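Glcnac-alpha-1,4-gal-releasing endo-beta-galactosidase (Clostridium perfringens, PDB 1UPS) probably hydrolyses internal beta-galactosidic linkages as a calcium-binding family 16 glycoside hydrolase, releasing the disaccharide GlcNAc-alpha-1,4-Gal from glycans. Local coordinates at residues I78-K83 and D263-E268; Y292-R297 and W414-V419; Y335-N340 and W366-S371. One frame throughout, in Å; residues are numbered along the deposited sequence.

Interaction 1: I78-K83 and D263-E268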
loop_
_atom_site.group_PDB
_atom_site.type_symbol
_atom_site.label_atom_id
_atom_site.label_comp_id
_atom_site.label_asym_id
_atom_site.label_seq_id
_atom_site.Cartn_x
_atom_site.Cartn_y
_atom_site.Cartn_z
ATOM N N ILE A 78 0.143 -0.980 -25.312
ATOM C CA ILE A 78 0.327 -2.261 -25.983
ATOM C C ILE A 78 -0.507 -2.230 -27.259
ATOM O O ILE A 78 -1.717 -1.991 -27.202
ATOM C CB ILE A 78 -0.179 -3.414 -25.106
ATOM C CG1 ILE A 78 0.491 -3.370 -23.718
ATOM C CG2 ILE A 78 0.066 -4.776 -25.827
ATOM C CD1 ILE A 78 -0.143 -4.371 -22.681
ATOM N N THR A 79 0.122 -2.493 -28.400
ATOM C CA THR A 79 -0.636 -2.574 -29.648
ATOM C C THR A 79 -1.233 -3.956 -29.865
ATOM O O THR A 79 -0.767 -4.950 -29.275
ATOM C CB THR A 79 0.222 -2.232 -30.864
ATOM O OG1 THR A 79 1.341 -3.128 -30.917
ATOM C CG2 THR A 79 0.847 -0.829 -30.715
ATOM N N GLU A 80 -2.230 -4.004 -30.748
ATOM C CA GLU A 80 -2.915 -5.254 -31.076
ATOM C C GLU A 80 -1.951 -6.300 -31.643
ATOM O O GLU A 80 -2.155 -7.497 -31.442
ATOM C CB GLU A 80 -4.052 -4.996 -32.069
ATOM C CG GLU A 80 -4.983 -6.194 -32.253
ATOM C CD GLU A 80 -6.203 -5.893 -33.120
ATOM O OE1 GLU A 80 -6.530 -4.696 -33.369
ATOM O OE2 GLU A 80 -6.849 -6.874 -33.554
ATOM N N ASP A 81 -0.912 -5.847 -32.345
ATOM C CA ASP A 81 0.077 -6.751 -32.935
ATOM C C ASP A 81 1.378 -6.880 -32.129
ATOM O O ASP A 81 2.374 -7.455 -32.608
ATOM C CB ASP A 81 0.343 -6.389 -34.414
ATOM C CG ASP A 81 0.847 -4.953 -34.605
ATOM O OD1 ASP A 81 0.896 -4.155 -33.628
ATOM O OD2 ASP A 81 1.210 -4.537 -35.722
ATOM N N GLN A 82 1.380 -6.356 -30.902
ATOM C CA GLN A 82 2.564 -6.461 -30.044
ATOM C C GLN A 82 2.854 -7.928 -29.705
ATOM O O GLN A 82 1.919 -8.711 -29.501
ATOM C CB GLN A 82 2.368 -5.618 -28.772
ATOM C CG GLN A 82 3.589 -5.533 -27.870
ATOM C CD GLN A 82 3.504 -4.371 -26.911
ATOM O OE1 GLN A 82 3.006 -3.296 -27.281
ATOM N NE2 GLN A 82 4.002 -4.567 -25.691
ATOM N N LYS A 83 4.134 -8.307 -29.671
ATOM C CA LYS A 83 4.486 -9.705 -29.337
ATOM C C LYS A 83 4.662 -9.901 -27.840
ATOM O O LYS A 83 4.909 -8.924 -27.123
ATOM C CB LYS A 83 5.769 -10.119 -30.062
ATOM C CG LYS A 83 5.635 -10.037 -31.577
ATOM C CD LYS A 83 6.809 -10.774 -32.234
ATOM C CE LYS A 83 6.460 -11.280 -33.621
ATOM N NZ LYS A 83 6.248 -10.148 -34.572
ATOM N N ASP A 263 -11.413 -6.289 -27.407
ATOM C CA ASP A 263 -11.039 -5.847 -28.742
ATOM C C ASP A 263 -10.803 -4.342 -28.867
ATOM O O ASP A 263 -10.754 -3.824 -29.975
ATOM C CB ASP A 263 -12.061 -6.360 -29.771
ATOM C CG ASP A 263 -12.063 -7.875 -29.856
ATOM O OD1 ASP A 263 -13.159 -8.486 -29.953
ATOM O OD2 ASP A 263 -10.998 -8.536 -29.841
ATOM N N VAL A 264 -10.601 -3.671 -27.727
ATOM C CA VAL A 264 -10.301 -2.236 -27.710
ATOM C C VAL A 264 -8.804 -1.987 -27.595
ATOM O O VAL A 264 -8.159 -2.391 -26.611
ATOM C CB VAL A 264 -11.015 -1.531 -26.539
ATOM C CG1 VAL A 264 -10.739 -0.009 -26.582
ATOM C CG2 VAL A 264 -12.519 -1.813 -26.610
ATOM N N TRP A 265 -8.254 -1.322 -28.609
ATOM C CA TRP A 265 -6.805 -1.094 -28.680
ATOM C C TRP A 265 -6.473 0.377 -28.944
ATOM O O TRP A 265 -7.297 1.112 -29.542
ATOM C CB TRP A 265 -6.209 -1.945 -29.805
ATOM C CG TRP A 265 -6.310 -3.429 -29.539
ATOM C CD1 TRP A 265 -7.273 -4.286 -29.998
ATOM C CD2 TRP A 265 -5.404 -4.225 -28.767
ATOM N NE1 TRP A 265 -7.030 -5.563 -29.541
ATOM C CE2 TRP A 265 -5.875 -5.558 -28.802
ATOM C CE3 TRP A 265 -4.231 -3.944 -28.048
ATOM C CZ2 TRP A 265 -5.222 -6.616 -28.130
ATOM C CZ3 TRP A 265 -3.574 -4.994 -27.386
ATOM C CH2 TRP A 265 -4.076 -6.317 -27.440
ATOM N N PRO A 266 -5.281 0.825 -28.551
ATOM C CA PRO A 266 -4.298 0.070 -27.749
ATOM C C PRO A 266 -4.708 -0.033 -26.286
ATOM O O PRO A 266 -5.606 0.719 -25.861
ATOM C CB PRO A 266 -3.054 0.970 -27.803
ATOM C CG PRO A 266 -3.292 1.872 -28.972
ATOM C CD PRO A 266 -4.770 2.145 -28.954
ATOM N N LYS A 267 -4.060 -0.919 -25.529
ATOM C CA LYS A 267 -4.189 -0.867 -24.066
ATOM C C LYS A 267 -3.224 0.219 -23.613
ATOM O O LYS A 267 -2.010 0.124 -23.857
ATOM C CB LYS A 267 -3.845 -2.206 -23.396
ATOM C CG LYS A 267 -4.408 -3.467 -24.075
ATOM C CD LYS A 267 -5.941 -3.421 -24.225
ATOM C CE LYS A 267 -6.404 -4.703 -24.938
ATOM N NZ LYS A 267 -7.880 -4.715 -25.242
ATOM N N GLU A 268 -3.744 1.255 -22.956
ATOM C CA GLU A 268 -2.882 2.356 -22.581
ATOM C C GLU A 268 -3.355 3.059 -21.328
ATOM O O GLU A 268 -4.555 3.095 -21.042
ATOM C CB GLU A 268 -2.744 3.359 -23.727
ATOM C CG GLU A 268 -4.036 3.926 -24.291
ATOM C CD GLU A 268 -3.782 4.777 -25.548
ATOM O OE1 GLU A 268 -4.467 5.792 -25.748
ATOM O OE2 GLU A 268 -2.872 4.443 -26.339
#
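Ile78 and Lys267 face each other as an antiparallel hydrogen-bonded pair. Ile78 N donates to Lys267 O at 2.8 Å, and Lys267 N returns a longer bond of 3.1 Å to Ile78 O; both donors lie in the carbonyl planes. The same Ile78 O is also met by carbon: CB of Pro266, which follows a cis peptide bond, and the six-membered rim of Trp265, whose CE3 reaches it at the ring edge, 3.3 Å away.

Contacts with the indole carry the rest. Glu80 lies across one face of the Trp265 indole, its CA 3.5 Å from the centroid of the six-membered ring and only 11° off the ring normal, a CH-pi contact. With CG anti to the backbone N (chi1 -169°), the extended chain runs on over the five-membered ring, CG passing 3.5 Å from NE1, and the carboxylate ends nearly parallel to the indole, 9° between planes. A glutamate suits this exposed place: its methylenes cover the ring while its charge stays near solvent. On the opposite face sits CE of Lys267, whose NZ turns back to Val264 O. Ile78 CG2 adds an apolar touch on CZ3 at 4.0 Å.

Polar bonds inside 78-83 fix its shape. Thr79 N donates to Gln82 OE1, and Thr79 OG1 bonds Asp81 OD1 at 2.9 Å. Arg94 of strand 94-99 hydrogen-bonds the carbonyls of Glu80 and Gln82.

A type I beta turn, Thr79 to Gln82, leaves the end of strand 73-78 where it pairs with the start of strand 267-279, at the margin of the beta-sandwich characteristic of family 16 glycoside hydrolases.

Interaction 2: Y292-R297 and W414-V419; sequences YLIRNR and WQLIPV
Asn296 and Trp414 form the closely packed end of this antiparallel strand pair. The Asn296 amide stands steeply over one indole face, the two planes 79° apart, with ND2 3.3 Å from CH2. A chi1 of -169° turns the amide away from its own backbone N and onto the ring; Thr411 O accepts from ND2 and Thr299 N donates to OD1, satisfying the buried amide. Ile294 continues this face, its CG2 3.8 Å from Trp414 CE3 and its CG1 alongside Leu416 CG. Leu416 CD2 lies over a face of the Tyr292 ring, whose CE1 touches Pro418 CG at 4.0 Å.

Four backbone bonds join Leu293 to Ile417 and Arg295 to Gln415; the straightest, Ile417 N to Leu293 O, has an angle of 179° at the hydrogen. The face bearing these four residues is looser. Leu293 CD1 meets Val419 CG1 at 3.6 Å, but Arg295 and Gln415 merely run side by side, CD and OE1 4.2 Å apart, their long polar chains suited to a partly exposed surface. Arg295 NE finds its acceptor in Gly300 O.

The pair joins first and last strands of the C-terminal part, consistent with closure of a ricin-like beta-trefoil. On the packed face Leu303 of strand 302-304 touches Ile294 and Trp414, Trp327 and Lys329 of strand 327-332 reach Ile294, Leu416 and Tyr292, and Phe381 of strand 378-383 meets Leu416; Phe302 lies against Leu293 and Arg295 on the other.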
loop_
_atom_site.group_PDB
_atom_site.type_symbol
_atom_site.label_atom_id
_atom_site.label_comp_id
_atom_site.label_asym_id
_atom_site.label_seq_id
_atom_site.Cartn_x
_atom_site.Cartn_y
_atom_site.Cartn_z
ATOM N N TYR A 292 -1.240 7.172 22.530
ATOM C CA TYR A 292 -2.393 7.724 21.803
ATOM C C TYR A 292 -3.597 7.935 22.699
ATOM O O TYR A 292 -3.884 7.115 23.590
ATOM C CB TYR A 292 -2.833 6.773 20.689
ATOM C CG TYR A 292 -1.769 6.471 19.685
ATOM C CD1 TYR A 292 -1.643 7.239 18.518
ATOM C CD2 TYR A 292 -0.894 5.395 19.880
ATOM C CE1 TYR A 292 -0.631 6.955 17.568
ATOM C CE2 TYR A 292 0.111 5.106 18.945
ATOM C CZ TYR A 292 0.233 5.887 17.800
ATOM O OH TYR A 292 1.224 5.592 16.889
ATOM N N LEU A 293 -4.333 9.018 22.432
ATOM C CA LEU A 293 -5.720 9.116 22.900
ATOM C C LEU A 293 -6.552 8.507 21.775
ATOM O O LEU A 293 -6.097 8.477 20.625
ATOM C CB LEU A 293 -6.128 10.580 23.107
ATOM C CG LEU A 293 -5.343 11.378 24.149
ATOM C CD1 LEU A 293 -5.758 12.845 24.113
ATOM C CD2 LEU A 293 -5.570 10.772 25.539
ATOM N N ILE A 294 -7.745 8.005 22.094
ATOM C CA ILE A 294 -8.629 7.415 21.080
ATOM C C ILE A 294 -10.013 8.039 21.213
ATOM O O ILE A 294 -10.684 7.861 22.229
ATOM C CB ILE A 294 -8.718 5.868 21.244
ATOM C CG1 ILE A 294 -7.322 5.229 21.170
ATOM C CG2 ILE A 294 -9.599 5.276 20.136
ATOM C CD1 ILE A 294 -7.310 3.701 21.446
ATOM N N ARG A 295 -10.421 8.767 20.184
ATOM C CA ARG A 295 -11.648 9.554 20.234
ATOM C C ARG A 295 -12.692 9.032 19.245
ATOM O O ARG A 295 -12.364 8.736 18.087
ATOM C CB ARG A 295 -11.315 11.009 19.906
ATOM C CG ARG A 295 -12.479 11.993 20.125
ATOM C CD ARG A 295 -12.151 13.437 19.701
ATOM N NE ARG A 295 -12.944 14.368 20.508
ATOM C CZ ARG A 295 -13.025 15.689 20.329
ATOM N NH1 ARG A 295 -12.352 16.299 19.352
ATOM N NH2 ARG A 295 -13.801 16.403 21.134
ATOM N N ASN A 296 -13.942 8.950 19.703
ATOM C CA ASN A 296 -15.065 8.553 18.852
ATOM C C ASN A 296 -15.512 9.671 17.912
ATOM O O ASN A 296 -15.642 10.833 18.326
ATOM C CB ASN A 296 -16.256 8.122 19.720
ATOM C CG ASN A 296 -17.350 7.446 18.903
ATOM O OD1 ASN A 296 -18.334 8.086 18.485
ATOM N ND2 ASN A 296 -17.161 6.160 18.629
ATOM N N ARG A 297 -15.748 9.341 16.646
ATOM C CA ARG A 297 -16.161 10.379 15.697
ATOM C C ARG A 297 -17.541 10.980 16.006
ATOM O O ARG A 297 -17.744 12.211 15.938
ATOM C CB ARG A 297 -16.111 9.881 14.247
ATOM C CG ARG A 297 -16.469 10.990 13.230
ATOM C CD ARG A 297 -16.433 10.512 11.776
ATOM N NE ARG A 297 -16.578 11.628 10.843
ATOM C CZ ARG A 297 -16.553 11.524 9.518
ATOM N NH1 ARG A 297 -16.376 10.341 8.934
ATOM N NH2 ARG A 297 -16.691 12.634 8.765
ATOM N N TRP A 414 -12.985 6.006 14.596
ATOM C CA TRP A 414 -12.112 6.441 15.696
ATOM C C TRP A 414 -10.935 7.262 15.205
ATOM O O TRP A 414 -10.435 7.058 14.097
ATOM C CB TRP A 414 -11.572 5.214 16.438
ATOM C CG TRP A 414 -12.665 4.370 16.953
ATOM C CD1 TRP A 414 -13.245 3.298 16.320
ATOM C CD2 TRP A 414 -13.373 4.550 18.172
ATOM N NE1 TRP A 414 -14.246 2.775 17.102
ATOM C CE2 TRP A 414 -14.352 3.528 18.245
ATOM C CE3 TRP A 414 -13.262 5.449 19.242
ATOM C CZ2 TRP A 414 -15.219 3.394 19.333
ATOM C CZ3 TRP A 414 -14.118 5.318 20.320
ATOM C CH2 TRP A 414 -15.089 4.302 20.360
ATOM N N GLN A 415 -10.477 8.186 16.052
ATOM C CA GLN A 415 -9.293 8.977 15.761
ATOM C C GLN A 415 -8.208 8.573 16.748
ATOM O O GLN A 415 -8.414 8.698 17.945
ATOM C CB GLN A 415 -9.635 10.465 15.975
ATOM C CG GLN A 415 -9.038 11.402 15.004
ATOM C CD GLN A 415 -9.406 12.867 15.281
ATOM O OE1 GLN A 415 -10.445 13.172 15.887
ATOM N NE2 GLN A 415 -8.561 13.765 14.817
ATOM N N LEU A 416 -7.066 8.085 16.263
ATOM C CA LEU A 416 -5.921 7.865 17.160
ATOM C C LEU A 416 -5.076 9.119 17.174
ATOM O O LEU A 416 -4.522 9.516 16.133
ATOM C CB LEU A 416 -5.080 6.667 16.729
ATOM C CG LEU A 416 -5.519 5.405 17.485
ATOM C CD1 LEU A 416 -6.883 4.975 17.007
ATOM C CD2 LEU A 416 -4.509 4.309 17.348
ATOM N N ILE A 417 -4.973 9.734 18.349
ATOM C CA ILE A 417 -4.316 11.029 18.492
ATOM C C ILE A 417 -3.027 10.875 19.285
ATOM O O ILE A 417 -3.080 10.609 20.489
ATOM C CB ILE A 417 -5.274 12.019 19.202
ATOM C CG1 ILE A 417 -6.567 12.167 18.392
ATOM C CG2 ILE A 417 -4.617 13.388 19.390
ATOM C CD1 ILE A 417 -7.678 12.830 19.166
ATOM N N PRO A 418 -1.870 11.016 18.637
ATOM C CA PRO A 418 -0.597 10.905 19.354
ATOM C C PRO A 418 -0.503 11.938 20.485
ATOM O O PRO A 418 -0.843 13.105 20.272
ATOM C CB PRO A 418 0.441 11.221 18.276
ATOM C CG PRO A 418 -0.226 10.932 16.992
ATOM C CD PRO A 418 -1.666 11.255 17.198
ATOM N N VAL A 419 -0.088 11.490 21.664
ATOM C CA VAL A 419 0.116 12.357 22.817
ATOM C C VAL A 419 1.397 11.956 23.518
ATOM O O VAL A 419 1.854 10.811 23.389
ATOM C CB VAL A 419 -1.049 12.300 23.854
ATOM C CG1 VAL A 419 -2.245 13.097 23.381
ATOM C CG2 VAL A 419 -1.424 10.840 24.225
#

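Interaction 3: Y335-N340 and W366-S371; sequences YTLLKN and WSAQWS
A single antiparallel bridge joins Thr336 to Trp370, with Thr336 N donating to Trp370 O at 2.7 Å and 170°, and Trp370 N returning a more bent bond of 2.8 Å to Thr336 O. That second carbonyl also lies at the edge of the indole, in its plane, 3.4 Å from CD1; the ring's own NE1 donates to Leu347 O, which suits a tryptophan to a buried site. Two residues farther along, a water spans the gap where direct pairing has stopped: it accepts from Leu338 N and donates to Ala368 O at 2.7 Å. The segment 366-371 enters as a 3-10 turn and becomes strand 370-375, within the C-terminal part, which is probably a ricin-like beta-trefoil. Leu337 CG merely packs, as an apolar carbon, 3.5 Å from Ala368 O, whose hydrogen bond comes from the water. On the other side of the bridge Tyr335 swings its CG anti to the carbonyl carbon (chi1 -68°), setting its ring edge against Ser371 OG, 3.2 Å from CE2. Gln369 crosses Tyr335 at about a right angle, CB to CB 3.9 Å, while its amide is held by Arg384 at OE1 and Lys363 O at NE2. Thr336 OG1 bonds Glu372.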
loop_
_atom_site.group_PDB
_atom_site.type_symbol
_atom_site.label_atom_id
_atom_site.label_comp_id
_atom_site.label_asym_id
_atom_site.label_seq_id
_atom_site.Cartn_x
_atom_site.Cartn_y
_atom_site.Cartn_z
ATOM N N TYR A 335 -1.432 -7.533 12.358
ATOM C CA TYR A 335 -2.624 -7.035 13.049
ATOM C C TYR A 335 -2.213 -6.142 14.210
ATOM O O TYR A 335 -1.095 -6.222 14.691
ATOM C CB TYR A 335 -3.471 -8.197 13.582
ATOM C CG TYR A 335 -4.098 -9.018 12.490
ATOM C CD1 TYR A 335 -3.398 -10.069 11.895
ATOM C CD2 TYR A 335 -5.389 -8.737 12.028
ATOM C CE1 TYR A 335 -3.966 -10.820 10.879
ATOM C CE2 TYR A 335 -5.966 -9.487 10.999
ATOM C CZ TYR A 335 -5.246 -10.528 10.435
ATOM O OH TYR A 335 -5.796 -11.281 9.420
ATOM N N THR A 336 -3.133 -5.299 14.657
ATOM C CA THR A 336 -2.875 -4.380 15.754
ATOM C C THR A 336 -3.398 -4.919 17.065
ATOM O O THR A 336 -4.531 -5.402 17.127
ATOM C CB THR A 336 -3.613 -3.054 15.429
ATOM O OG1 THR A 336 -3.042 -2.482 14.248
ATOM C CG2 THR A 336 -3.397 -2.010 16.511
ATOM N N LEU A 337 -2.600 -4.802 18.131
ATOM C CA LEU A 337 -3.132 -4.959 19.486
ATOM C C LEU A 337 -3.229 -3.585 20.144
ATOM O O LEU A 337 -2.353 -2.754 19.947
ATOM C CB LEU A 337 -2.231 -5.869 20.336
ATOM C CG LEU A 337 -2.160 -7.319 19.838
ATOM C CD1 LEU A 337 -1.001 -7.448 18.840
ATOM C CD2 LEU A 337 -2.033 -8.337 20.984
ATOM N N LEU A 338 -4.281 -3.359 20.927
ATOM C CA LEU A 338 -4.463 -2.091 21.637
ATOM C C LEU A 338 -4.279 -2.270 23.153
ATOM O O LEU A 338 -5.044 -2.983 23.808
ATOM C CB LEU A 338 -5.851 -1.507 21.325
ATOM C CG LEU A 338 -6.101 -1.149 19.859
ATOM C CD1 LEU A 338 -7.608 -0.897 19.624
ATOM C CD2 LEU A 338 -5.276 0.072 19.468
ATOM N N LYS A 339 -3.278 -1.587 23.702
ATOM C CA LYS A 339 -2.889 -1.752 25.092
ATOM C C LYS A 339 -3.127 -0.475 25.898
ATOM O O LYS A 339 -2.702 0.619 25.498
ATOM C CB LYS A 339 -1.407 -2.157 25.158
ATOM C CG LYS A 339 -0.883 -2.479 26.557
ATOM C CD LYS A 339 0.622 -2.630 26.506
ATOM C CE LYS A 339 1.163 -3.416 27.687
ATOM N N ASN A 340 -3.828 -0.608 27.019
ATOM C CA ASN A 340 -3.970 0.507 27.948
ATOM C C ASN A 340 -2.651 0.702 28.675
ATOM O O ASN A 340 -2.120 -0.246 29.249
ATOM C CB ASN A 340 -5.086 0.231 28.950
ATOM C CG ASN A 340 -5.413 1.438 29.806
ATOM O OD1 ASN A 340 -4.994 1.524 30.967
ATOM N ND2 ASN A 340 -6.156 2.386 29.242
ATOM N N TRP A 366 -6.306 -14.405 18.913
ATOM C CA TRP A 366 -6.880 -13.658 17.792
ATOM C C TRP A 366 -7.984 -12.702 18.260
ATOM O O TRP A 366 -8.257 -11.691 17.588
ATOM C CB TRP A 366 -7.427 -14.599 16.719
ATOM C CG TRP A 366 -6.366 -15.297 15.900
ATOM C CD1 TRP A 366 -5.038 -15.442 16.206
ATOM C CD2 TRP A 366 -6.553 -15.925 14.634
ATOM N NE1 TRP A 366 -4.395 -16.145 15.211
ATOM C CE2 TRP A 366 -5.300 -16.440 14.227
ATOM C CE3 TRP A 366 -7.661 -16.112 13.794
ATOM C CZ2 TRP A 366 -5.128 -17.139 13.024
ATOM C CZ3 TRP A 366 -7.487 -16.803 12.594
ATOM C CH2 TRP A 366 -6.228 -17.303 12.220
ATOM N N SER A 367 -8.609 -13.011 19.403
ATOM C CA SER A 367 -9.649 -12.129 19.955
ATOM C C SER A 367 -9.076 -10.786 20.400
ATOM O O SER A 367 -9.824 -9.827 20.610
ATOM C CB SER A 367 -10.373 -12.786 21.136
ATOM O OG SER A 367 -9.616 -12.718 22.328
ATOM N N ALA A 368 -7.751 -10.724 20.547
ATOM C CA ALA A 368 -7.075 -9.485 20.971
ATOM C C ALA A 368 -6.351 -8.788 19.814
ATOM O O ALA A 368 -5.617 -7.806 20.022
ATOM C CB ALA A 368 -6.100 -9.779 22.119
ATOM N N GLN A 369 -6.576 -9.267 18.598
ATOM C CA GLN A 369 -5.918 -8.697 17.426
ATOM C C GLN A 369 -6.927 -8.032 16.492
ATOM O O GLN A 369 -8.036 -8.542 16.297
ATOM C CB GLN A 369 -5.151 -9.779 16.684
ATOM C CG GLN A 369 -4.014 -10.359 17.509
ATOM C CD GLN A 369 -3.285 -11.436 16.754
ATOM O OE1 GLN A 369 -3.442 -11.546 15.539
ATOM N NE2 GLN A 369 -2.486 -12.240 17.460
ATOM N N TRP A 370 -6.527 -6.899 15.923
ATOM C CA TRP A 370 -7.453 -6.044 15.182
ATOM C C TRP A 370 -6.892 -5.583 13.834
ATOM O O TRP A 370 -5.722 -5.254 13.736
ATOM C CB TRP A 370 -7.801 -4.823 16.048
ATOM C CG TRP A 370 -8.347 -5.187 17.393
ATOM C CD1 TRP A 370 -7.634 -5.370 18.547
ATOM C CD2 TRP A 370 -9.725 -5.401 17.735
ATOM N NE1 TRP A 370 -8.481 -5.697 19.578
ATOM C CE2 TRP A 370 -9.771 -5.718 19.111
ATOM C CE3 TRP A 370 -10.933 -5.361 17.011
ATOM C CZ2 TRP A 370 -10.970 -6.001 19.783
ATOM C CZ3 TRP A 370 -12.128 -5.635 17.672
ATOM C CH2 TRP A 370 -12.137 -5.953 19.053
ATOM N N SER A 371 -7.726 -5.601 12.791
ATOM C CA SER A 371 -7.388 -4.965 11.516
ATOM C C SER A 371 -7.729 -3.479 11.583
ATOM O O SER A 371 -8.806 -3.114 12.043
ATOM C CB SER A 371 -8.172 -5.604 10.369
ATOM O OG SER A 371 -7.863 -6.979 10.232
HETATM O O HOH W 1 -5.694 -5.734 21.697
#

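The contacts fall into two parts of the chain. Interaction 1 belongs to the family 16 catalytic domain, about 47 to 49 Å (centre to centre) from the others and on the opposite side of the chain's centre. Interactions 2 and 3 share the C-terminal part, their centres about 16 Å apart and nearest atoms about 5 Å apart without touching; 335-340 and 366-371 lie within the sequence that 292-297 and 414-419 bracket. Phe381 of strand 378-383 packs against both. Interaction 3, buried, uses a water to extend its bridge, interaction 2 is a longer ladder with one packed face, and interaction 1, partly exposed, relies on a glutamate laid over a tryptophan face by CH-pi contact, beside a turn.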